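Local atomic coordinates of TqaA (Penicillium aethiopicum, PDB entry 5EJD), a protein that probably acts as a nonribosomal peptide synthetase with ligase activity, this C-terminal condensation-type domain binding a 4'-phosphopantetheine group. Residues Ser60-Ile65 / Val162-Ile167. Sequence-based numbering, arbitrary orientation.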
ATOM      1  N   SER A  60      -8.350  13.468   2.081  1.00 25.17           N
ATOM      2  CA  SER A  60      -9.618  13.630   2.713  1.00 24.05           C
ATOM      3  C   SER A  60     -10.613  12.633   2.076  1.00 24.55           C
ATOM      4  O   SER A  60     -10.922  12.729   0.888  1.00 27.56           O
ATOM      5  CB  SER A  60     -10.101  15.040   2.528  1.00 23.52           C
ATOM      6  OG  SER A  60     -11.323  15.239   3.210  1.00 23.65           O
ATOM      7  N   TYR A  61     -11.046  11.659   2.847  1.00 22.89           N
ATOM      8  CA  TYR A  61     -11.995  10.693   2.367  1.00 25.67           C
ATOM      9  C   TYR A  61     -13.356  11.178   2.822  1.00 26.32           C
ATOM     10  O   TYR A  61     -13.587  11.302   4.017  1.00 27.16           O
ATOM     11  CB  TYR A  61     -11.705   9.284   2.937  1.00 27.25           C
ATOM     12  CG  TYR A  61     -10.460   8.667   2.378  1.00 27.36           C
ATOM     13  CD1 TYR A  61     -10.429   8.243   1.069  1.00 29.90           C
ATOM     14  CD2 TYR A  61      -9.309   8.537   3.142  1.00 27.32           C
ATOM     15  CE1 TYR A  61      -9.301   7.695   0.520  1.00 30.48           C
ATOM     16  CE2 TYR A  61      -8.158   8.008   2.602  1.00 29.18           C
ATOM     17  CZ  TYR A  61      -8.168   7.569   1.291  1.00 32.54           C
ATOM     18  OH  TYR A  61      -7.044   7.021   0.721  1.00 35.85           O
ATOM     19  N   ASN A  62     -14.232  11.421   1.854  1.00 26.34           N
ATOM     20  CA  ASN A  62     -15.466  12.144   2.029  1.00 28.01           C
ATOM     21  C   ASN A  62     -16.661  11.223   1.748  1.00 31.02           C
ATOM     22  O   ASN A  62     -16.740  10.568   0.702  1.00 32.05           O
ATOM     23  CB  ASN A  62     -15.564  13.286   1.024  1.00 26.82           C
ATOM     24  CG  ASN A  62     -14.325  14.145   0.958  1.00 29.40           C
ATOM     25  OD1 ASN A  62     -13.904  14.510  -0.152  1.00 34.53           O
ATOM     26  ND2 ASN A  62     -13.720  14.455   2.071  1.00 28.42           N
ATOM     27  N   TRP A  63     -17.601  11.186   2.679  1.00 30.78           N
ATOM     28  CA  TRP A  63     -18.783  10.350   2.542  1.00 29.62           C
ATOM     29  C   TRP A  63     -19.996  11.229   2.621  1.00 29.72           C
ATOM     30  O   TRP A  63     -20.252  11.853   3.674  1.00 26.25           O
ATOM     31  CB  TRP A  63     -18.793   9.342   3.654  1.00 29.04           C
ATOM     32  CG  TRP A  63     -17.669   8.396   3.564  1.00 31.35           C
ATOM     33  CD1 TRP A  63     -16.507   8.437   4.288  1.00 32.65           C
ATOM     34  CD2 TRP A  63     -17.552   7.265   2.695  1.00 29.60           C
ATOM     35  NE1 TRP A  63     -15.688   7.409   3.926  1.00 32.66           N
ATOM     36  CE2 TRP A  63     -16.314   6.661   2.966  1.00 32.22           C
ATOM     37  CE3 TRP A  63     -18.369   6.708   1.732  1.00 29.78           C
ATOM     38  CZ2 TRP A  63     -15.881   5.518   2.309  1.00 31.57           C
ATOM     39  CZ3 TRP A  63     -17.941   5.568   1.063  1.00 31.58           C
ATOM     40  CH2 TRP A  63     -16.709   4.985   1.360  1.00 31.01           C
ATOM     41  N   THR A  64     -20.702  11.352   1.497  1.00 28.56           N
ATOM     42  CA  THR A  64     -21.962  12.101   1.466  1.00 30.84           C
ATOM     43  C   THR A  64     -23.083  11.158   1.849  1.00 31.56           C
ATOM     44  O   THR A  64     -23.319  10.152   1.165  1.00 34.38           O
ATOM     45  CB  THR A  64     -22.264  12.653   0.066  1.00 31.45           C
ATOM     46  OG1 THR A  64     -21.185  13.475  -0.347  1.00 27.93           O
ATOM     47  CG2 THR A  64     -23.503  13.508   0.084  1.00 31.45           C
ATOM     48  N   ILE A  65     -23.763  11.478   2.935  1.00 30.24           N
ATOM     49  CA  ILE A  65     -24.805  10.622   3.508  1.00 31.07           C
ATOM     50  C   ILE A  65     -26.170  11.319   3.426  1.00 31.43           C
ATOM     51  O   ILE A  65     -26.335  12.384   4.008  1.00 38.14           O
ATOM     52  CB  ILE A  65     -24.467  10.366   4.962  1.00 30.66           C
ATOM     53  CG1 ILE A  65     -23.034   9.818   5.076  1.00 31.38           C
ATOM     54  CG2 ILE A  65     -25.450   9.413   5.586  1.00 35.47           C
ATOM     55  CD1 ILE A  65     -22.548   9.701   6.503  1.00 29.10           C
ATOM     56  N   VAL A 162     -22.088  15.625   5.035  1.00 30.11           N
ATOM     57  CA  VAL A 162     -20.837  15.113   4.549  1.00 28.09           C
ATOM     58  C   VAL A 162     -19.952  14.849   5.722  1.00 28.01           C
ATOM     59  O   VAL A 162     -19.700  15.725   6.520  1.00 29.82           O
ATOM     60  CB  VAL A 162     -20.148  16.055   3.607  1.00 27.69           C
ATOM     61  CG1 VAL A 162     -18.811  15.461   3.201  1.00 28.62           C
ATOM     62  CG2 VAL A 162     -20.995  16.266   2.359  1.00 26.27           C
ATOM     63  N   LEU A 163     -19.461  13.614   5.798  1.00 31.03           N
ATOM     64  CA  LEU A 163     -18.466  13.214   6.776  1.00 29.96           C
ATOM     65  C   LEU A 163     -17.105  13.114   6.093  1.00 28.48           C
ATOM     66  O   LEU A 163     -16.975  12.448   5.084  1.00 26.95           O
ATOM     67  CB  LEU A 163     -18.826  11.857   7.372  1.00 31.87           C
ATOM     68  CG  LEU A 163     -17.744  11.198   8.239  1.00 34.08           C
ATOM     69  CD1 LEU A 163     -17.673  11.840   9.599  1.00 34.86           C
ATOM     70  CD2 LEU A 163     -18.070   9.741   8.380  1.00 40.15           C
ATOM     71  N   THR A 164     -16.088  13.638   6.753  1.00 28.28           N
ATOM     72  CA  THR A 164     -14.756  13.661   6.225  1.00 28.79           C
ATOM     73  C   THR A 164     -13.749  13.090   7.218  1.00 30.03           C
ATOM     74  O   THR A 164     -13.781  13.391   8.398  1.00 28.04           O
ATOM     75  CB  THR A 164     -14.476  15.107   5.871  1.00 31.01           C
ATOM     76  OG1 THR A 164     -14.971  15.319   4.545  1.00 37.62           O
ATOM     77  CG2 THR A 164     -13.072  15.469   5.944  1.00 36.70           C
ATOM     78  N   ILE A 165     -12.838  12.256   6.713  1.00 30.91           N
ATOM     79  CA  ILE A 165     -11.685  11.762   7.457  1.00 30.08           C
ATOM     80  C   ILE A 165     -10.445  12.247   6.725  1.00 27.49           C
ATOM     81  O   ILE A 165     -10.210  11.849   5.582  1.00 25.92           O
ATOM     82  CB  ILE A 165     -11.659  10.227   7.472  1.00 34.28           C
ATOM     83  CG1 ILE A 165     -13.077   9.744   7.741  1.00 41.32           C
ATOM     84  CG2 ILE A 165     -10.648   9.728   8.509  1.00 36.29           C
ATOM     85  CD1 ILE A 165     -13.286   8.253   7.950  1.00 48.02           C
ATOM     86  N   GLN A 166      -9.638  13.043   7.398  1.00 25.57           N
ATOM     87  CA  GLN A 166      -8.341  13.424   6.880  1.00 26.84           C
ATOM     88  C   GLN A 166      -7.257  12.558   7.465  1.00 25.80           C
ATOM     89  O   GLN A 166      -7.326  12.173   8.623  1.00 29.32           O
ATOM     90  CB  GLN A 166      -8.023  14.879   7.199  1.00 26.70           C
ATOM     91  CG  GLN A 166      -8.942  15.806   6.459  1.00 26.42           C
ATOM     92  CD  GLN A 166      -8.665  17.253   6.749  1.00 27.37           C
ATOM     93  OE1 GLN A 166      -7.690  17.602   7.404  1.00 30.21           O
ATOM     94  NE2 GLN A 166      -9.459  18.109   6.164  1.00 28.58           N
ATOM     95  N   ILE A 167      -6.252  12.265   6.664  1.00 22.82           N
ATOM     96  CA  ILE A 167      -5.263  11.287   7.051  1.00 22.86           C
ATOM     97  C   ILE A 167      -3.997  11.415   6.208  1.00 20.50           C
ATOM     98  O   ILE A 167      -4.064  11.693   5.025  1.00 21.77           O
ATOM     99  CB  ILE A 167      -5.878   9.853   6.969  1.00 22.21           C
ATOM    100  CG1 ILE A 167      -4.934   8.812   7.537  1.00 21.77           C
ATOM    101  CG2 ILE A 167      -6.218   9.487   5.541  1.00 22.59           C
ATOM    102  CD1 ILE A 167      -5.634   7.481   7.776  1.00 22.10           C
TER
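Tyr61 sets one edge of its ring against the CG2 methyl of Ile167, which lies near the ring plane with CE2 3.8 Å from it. The two belong to neighbouring antiparallel strands, 60-65 and 162-167, inside the mixed sheet of one lobe of the condensation domain fold; their N-to-C directions differ by 165°. Two hydrogen-bonded pairs fix the register. Tyr61 and Ile165 exchange both N-H...O bonds, and so do Trp63 and Leu163, where Trp63 N reaches Leu163 O at 2.8 Å. Tyr61, Trp63, Leu163 and Ile165 send their side chains to the face packed by helix 177-188, where Phe181 meets both aromatic rings edge-to-face. The side chain of Tyr61 lies about 7 Å from the bound 4'-phosphopantetheine, so this end of the strand pair is near the pocket, though neither segment belongs to it.

The other face, lined by helix 123-135, carries a small polar group. With CG beside its own backbone N (chi1 -49°), Asn62 lies alongside Thr164, pointing the same way, and ND2 makes a weak, bent bond to Thr164 OG1 (2.9 Å, 128° at the hydrogen). The same nitrogen gives a bond to Ser60 OG at 2.8 Å, close to the amide plane. Replacing Asn62 with a leucine would probably leave these two buried hydroxyls without their shared donor. Gln166 instead directs NE2 to Asp135, while its CG passes 4.1 Å from Ser60 OG. That hydroxyl also meets a methyl across the strands: Ser60 OG stands 3.3 Å from Thr164 CG2.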